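Local coordinates for chitinase (Thermococcus chitonophagus, PDB 5XSW), which probably hydrolyses chitin as an endochitinase, this construct being the C-terminal part of a longer archaeal enzyme, at residues 267-270 with 276-279; 17-22 with 36-41. All blocks are in the same frame, centred on the assembly; numbering follows the deposited sequence.

Overall arrangement
The two contacts lie in different parts of the fold. Contact 2 comes first along the chain and joins the two antiparallel sheets of the N-terminal beta domain. Contact 1 follows in the large, mainly helical domain, where a loop packs against the short helix 274-278. Their centres are 33 Å apart and their nearest atoms about 14 Å, so they do not touch. Helix 288-311 connects their surroundings: Val295 and Val298 pack on contact 1, and the carbonyl of Ala309 accepts a hydrogen bond from Lys36 of contact 2. The glycan bound in this entry touches the helical domain, but none of the contact residues. Both contacts are local packing, one inside each domain.

Contact 1. Residues 267-270 with 276-279; sequences IFPD and DYMK
Phe268 and Tyr277 bring their rings together without stacking. Tyr277 CE2 sits at the edge of the Phe268 ring, near its plane, 4.2 Å from Phe268 CD1. Seen from Tyr277, the approach is oblique. One face of the Phe268 ring carries its own neighbour: Ile267 CG2 lies 4.0 Å above the Phe268 ring plane, displaced toward the rim. The phenol end of Tyr277 meets Pro269, with Tyr277 OH 3.8 Å from Pro269 CG. The same Tyr277 OH is 3.9 Å from Pro269 CD, so the hydroxyl faces the CG-CD bond of the proline ring.

On helix 274-278, the Tyr277 side chain sets out toward segment 267-270. Its first torsion (chi1 -82°) swings the ring to the side of the backbone N, from where it reaches Phe268 and Pro269. Phe268 starts out alongside the other segment, but its ring comes nearer. The two side chains run past each other in opposite directions. Together they bridge backbones whose CA atoms, in Phe268 and Tyr277, are 10.6 Å apart.

The contact is small, burying 103 Å² in all, and its direct touches are van der Waals. The polar end of the buried Tyr277 is satisfied elsewhere: its hydroxyl donates a hydrogen bond to the carbonyl of Lys412. This bond probably helps to fix the phenol end beside Pro269.

The contact packs the loop between helices 254-263 and 274-278 against the second of these helices. Ile260 and Lys261 of helix 254-263 touch Phe268. Helix 288-311 packs on both side chains, with Val298 against Phe268 and Val295 against Tyr277.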
loop_
_atom_site.group_PDB
_atom_site.type_symbol
_atom_site.label_atom_id
_atom_site.label_comp_id
_atom_site.label_asym_id
_atom_site.label_seq_id
_atom_site.Cartn_x
_atom_site.Cartn_y
_atom_site.Cartn_z
ATOM N N ILE A 267 -2.662 13.827 -8.013
ATOM C CA ILE A 267 -3.996 13.287 -8.351
ATOM C C ILE A 267 -4.913 13.134 -7.085
ATOM O O ILE A 267 -6.090 13.462 -7.132
ATOM C CB ILE A 267 -3.870 11.907 -9.061
ATOM C CG1 ILE A 267 -3.131 12.082 -10.405
ATOM C CG2 ILE A 267 -5.272 11.297 -9.354
ATOM C CD1 ILE A 267 -2.766 10.723 -11.089
ATOM N N PHE A 268 -4.341 12.674 -5.978
ATOM C CA PHE A 268 -5.131 12.355 -4.773
ATOM C C PHE A 268 -4.925 13.364 -3.670
ATOM O O PHE A 268 -3.784 13.575 -3.272
ATOM C CB PHE A 268 -4.726 10.973 -4.246
ATOM C CG PHE A 268 -5.084 9.866 -5.163
ATOM C CD1 PHE A 268 -6.390 9.371 -5.211
ATOM C CD2 PHE A 268 -4.121 9.302 -5.989
ATOM C CE1 PHE A 268 -6.727 8.326 -6.072
ATOM C CE2 PHE A 268 -4.457 8.284 -6.844
ATOM C CZ PHE A 268 -5.755 7.780 -6.885
ATOM N N PRO A 269 -6.029 13.980 -3.168
ATOM C CA PRO A 269 -5.859 14.791 -1.953
ATOM C C PRO A 269 -5.546 13.897 -0.744
ATOM O O PRO A 269 -5.824 12.694 -0.774
ATOM C CB PRO A 269 -7.224 15.500 -1.809
ATOM C CG PRO A 269 -8.243 14.509 -2.420
ATOM C CD PRO A 269 -7.437 13.834 -3.580
ATOM N N ASP A 270 -4.999 14.476 0.321
ATOM C CA ASP A 270 -4.612 13.692 1.493
ATOM C C ASP A 270 -5.812 13.029 2.167
ATOM O O ASP A 270 -5.623 12.060 2.902
ATOM C CB ASP A 270 -3.893 14.594 2.533
ATOM C CG ASP A 270 -2.484 15.055 2.056
ATOM O OD1 ASP A 270 -1.880 14.393 1.183
ATOM O OD2 ASP A 270 -1.976 16.069 2.572
ATOM N N ASP A 276 -14.279 4.862 0.530
ATOM C CA ASP A 276 -15.057 5.909 -0.100
ATOM C C ASP A 276 -14.879 5.964 -1.659
ATOM O O ASP A 276 -15.836 6.299 -2.402
ATOM C CB ASP A 276 -14.676 7.277 0.469
ATOM C CG ASP A 276 -15.511 8.436 -0.167
ATOM O OD1 ASP A 276 -16.732 8.252 -0.257
ATOM O OD2 ASP A 276 -14.978 9.521 -0.577
ATOM N N TYR A 277 -13.659 5.677 -2.136
ATOM C CA TYR A 277 -13.346 5.796 -3.574
ATOM C C TYR A 277 -13.722 4.532 -4.324
ATOM O O TYR A 277 -13.998 4.618 -5.504
ATOM C CB TYR A 277 -11.848 6.095 -3.818
ATOM C CG TYR A 277 -11.500 7.573 -3.655
ATOM C CD1 TYR A 277 -11.878 8.287 -2.495
ATOM C CD2 TYR A 277 -10.835 8.261 -4.664
ATOM C CE1 TYR A 277 -11.570 9.616 -2.351
ATOM C CE2 TYR A 277 -10.495 9.582 -4.526
ATOM C CZ TYR A 277 -10.891 10.267 -3.363
ATOM O OH TYR A 277 -10.578 11.591 -3.200
ATOM N N MET A 278 -13.719 3.362 -3.657
ATOM C CA MET A 278 -13.856 2.090 -4.364
ATOM C C MET A 278 -15.240 1.426 -4.145
ATOM O O MET A 278 -15.721 0.689 -5.003
ATOM C CB MET A 278 -12.796 1.074 -3.931
ATOM C CG MET A 278 -11.290 1.550 -4.083
ATOM S SD MET A 278 -11.070 2.219 -5.783
ATOM C CE MET A 278 -11.506 0.805 -6.625
ATOM N N LYS A 279 -15.842 1.638 -2.982
ATOM C CA LYS A 279 -17.020 0.833 -2.636
ATOM C C LYS A 279 -18.311 1.411 -3.275
ATOM O O LYS A 279 -18.778 2.480 -2.910
ATOM C CB LYS A 279 -17.188 0.747 -1.083
ATOM C CG LYS A 279 -18.394 -0.204 -0.658
ATOM C CD LYS A 279 -18.563 -0.069 0.937
ATOM C CE LYS A 279 -19.686 -1.006 1.442
ATOM N NZ LYS A 279 -20.187 -0.459 2.741
#

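Contact 2. Residues 17-22 with 36-41; sequences LTLANK and KNITFE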
loop_
_atom_site.group_PDB
_atom_site.type_symbol
_atom_site.label_atom_id
_atom_site.label_comp_id
_atom_site.label_asym_id
_atom_site.label_seq_id
_atom_site.Cartn_x
_atom_site.Cartn_y
_atom_site.Cartn_z
ATOM N N LEU A 17 27.141 23.617 -8.915
ATOM C CA LEU A 17 25.832 23.250 -9.429
ATOM C C LEU A 17 24.778 23.359 -8.312
ATOM O O LEU A 17 24.981 22.795 -7.260
ATOM C CB LEU A 17 25.877 21.825 -9.962
ATOM C CG LEU A 17 24.514 21.228 -10.330
ATOM C CD1 LEU A 17 23.893 21.947 -11.525
ATOM C CD2 LEU A 17 24.673 19.751 -10.586
ATOM N N THR A 18 23.695 24.071 -8.562
ATOM C CA THR A 18 22.638 24.176 -7.583
ATOM C C THR A 18 21.384 23.476 -8.090
ATOM O O THR A 18 20.860 23.813 -9.141
ATOM C CB THR A 18 22.320 25.643 -7.264
ATOM O OG1 THR A 18 23.493 26.284 -6.763
ATOM C CG2 THR A 18 21.227 25.739 -6.232
ATOM N N LEU A 19 20.913 22.507 -7.316
ATOM C CA LEU A 19 19.695 21.776 -7.614
ATOM C C LEU A 19 18.692 22.119 -6.537
ATOM O O LEU A 19 19.014 22.076 -5.362
ATOM C CB LEU A 19 19.944 20.271 -7.607
ATOM C CG LEU A 19 21.034 19.701 -8.507
ATOM C CD1 LEU A 19 21.294 18.242 -8.196
ATOM C CD2 LEU A 19 20.654 19.873 -9.960
ATOM N N ALA A 20 17.490 22.501 -6.933
ATOM C CA ALA A 20 16.483 22.851 -5.950
ATOM C C ALA A 20 15.051 22.666 -6.409
ATOM O O ALA A 20 14.745 22.786 -7.584
ATOM C CB ALA A 20 16.687 24.283 -5.498
ATOM N N ASN A 21 14.169 22.421 -5.453
ATOM C CA ASN A 21 12.765 22.621 -5.674
ATOM C C ASN A 21 12.510 23.960 -5.035
ATOM O O ASN A 21 12.480 24.086 -3.822
ATOM C CB ASN A 21 11.931 21.527 -5.007
ATOM C CG ASN A 21 10.444 21.754 -5.159
ATOM O OD1 ASN A 21 10.006 22.848 -5.468
ATOM N ND2 ASN A 21 9.666 20.719 -4.932
ATOM N N LYS A 22 12.326 24.974 -5.857
ATOM C CA LYS A 22 12.183 26.318 -5.314
ATOM C C LYS A 22 10.754 26.578 -4.882
ATOM O O LYS A 22 10.462 27.611 -4.294
ATOM C CB LYS A 22 12.591 27.369 -6.354
ATOM C CG LYS A 22 14.084 27.421 -6.691
ATOM C CD LYS A 22 14.303 28.072 -8.082
ATOM C CE LYS A 22 15.735 28.586 -8.307
ATOM N NZ LYS A 22 15.979 29.985 -7.794
ATOM N N LYS A 36 16.625 10.721 -10.586
ATOM C CA LYS A 36 17.374 9.507 -10.854
ATOM C C LYS A 36 18.906 9.771 -10.907
ATOM O O LYS A 36 19.699 9.099 -10.245
ATOM C CB LYS A 36 16.913 8.918 -12.180
ATOM C CG LYS A 36 17.472 7.522 -12.489
ATOM C CD LYS A 36 17.235 7.169 -13.974
ATOM C CE LYS A 36 17.514 5.695 -14.287
ATOM N NZ LYS A 36 16.499 4.731 -13.684
ATOM N N ASN A 37 19.301 10.744 -11.736
ATOM C CA ASN A 37 20.692 11.180 -11.778
ATOM C C ASN A 37 20.754 12.526 -12.511
ATOM O O ASN A 37 19.722 13.052 -12.952
ATOM C CB ASN A 37 21.604 10.116 -12.415
ATOM C CG ASN A 37 21.116 9.622 -13.746
ATOM O OD1 ASN A 37 20.750 10.413 -14.613
ATOM N ND2 ASN A 37 21.146 8.295 -13.938
ATOM N N ILE A 38 21.937 13.123 -12.516
ATOM C CA ILE A 38 22.176 14.386 -13.239
ATOM C C ILE A 38 23.355 14.030 -14.190
ATOM O O ILE A 38 24.339 13.455 -13.742
ATOM C CB ILE A 38 22.596 15.554 -12.338
ATOM C CG1 ILE A 38 21.598 15.825 -11.211
ATOM C CG2 ILE A 38 22.763 16.890 -13.148
ATOM C CD1 ILE A 38 21.976 15.104 -9.932
ATOM N N THR A 39 23.245 14.338 -15.472
ATOM C CA THR A 39 24.407 14.105 -16.340
ATOM C C THR A 39 25.007 15.445 -16.784
ATOM O O THR A 39 24.324 16.475 -16.860
ATOM C CB THR A 39 24.064 13.294 -17.593
ATOM O OG1 THR A 39 22.927 13.869 -18.266
ATOM C CG2 THR A 39 23.783 11.819 -17.268
ATOM N N PHE A 40 26.287 15.422 -17.107
ATOM C CA PHE A 40 26.818 16.563 -17.843
ATOM C C PHE A 40 28.002 16.055 -18.678
ATOM O O PHE A 40 28.425 14.914 -18.536
ATOM C CB PHE A 40 27.234 17.702 -16.897
ATOM C CG PHE A 40 28.419 17.342 -15.990
ATOM C CD1 PHE A 40 29.739 17.563 -16.406
ATOM C CD2 PHE A 40 28.206 16.815 -14.715
ATOM C CE1 PHE A 40 30.841 17.246 -15.555
ATOM C CE2 PHE A 40 29.263 16.486 -13.859
ATOM C CZ PHE A 40 30.620 16.710 -14.281
ATOM N N GLU A 41 28.523 16.927 -19.539
ATOM C CA GLU A 41 29.619 16.528 -20.409
ATOM C C GLU A 41 30.845 17.387 -20.132
ATOM O O GLU A 41 30.722 18.556 -19.792
ATOM C CB GLU A 41 29.187 16.613 -21.880
ATOM C CG GLU A 41 28.218 15.495 -22.248
ATOM C CD GLU A 41 27.475 15.736 -23.578
ATOM O OE1 GLU A 41 27.082 14.740 -24.215
ATOM O OE2 GLU A 41 27.253 16.898 -23.980
#
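Leu19 and Ile38 have nearly equal first torsions, and both side chains set out toward the other strand. In each, the branch that makes the closest touch swings to the side of the backbone N (chi1 -55° in Leu19, -56° in Ile38). The second torsion of Ile38 departs from a staggered value (chi2 94°) and sets the direction of the terminal methyl. The two side chains then reach toward each other tip to tip, with Leu19 CD1 3.7 Å from Ile38 CD1. Leu19 CD1 also lies 3.9 Å from Ile38 CG1, so one leucine methyl covers the end of the longer isoleucine branch.

The other branch of Ile38 has a different partner. Its CG2 lies 4.3 Å from Leu17 CD2. Ile38 therefore divides its branches between two leucines that are two residues apart on one strand. The backbones stay well separated, with the CA atoms of Leu19 and Ile38 9.6 Å apart. Only apolar side chains cross between the segments, and all three touching residues are buried. The total buried surface is 110 Å².

This is face-to-face packing of two beta sheets, as in a beta sandwich. Along both strands the side chains alternate: Leu17, Leu19 and Ile38 point inward, while Thr18 and Thr39 point to the other faces of their sheets. Lys36 and Asn37 form a classic beta bulge opposite His103, just before Ile38. Strand 12-21 pairs in its sheet with strand 80-89, through backbone bonds of Leu17 with Ile84 and Leu19 with Val82. In the facing sheet, strand 32-41 pairs with strand 98-104, whose Ile102 touches Leu19. Leu70, in a loop after strand 65-69, packs on both Leu19 and Ile38.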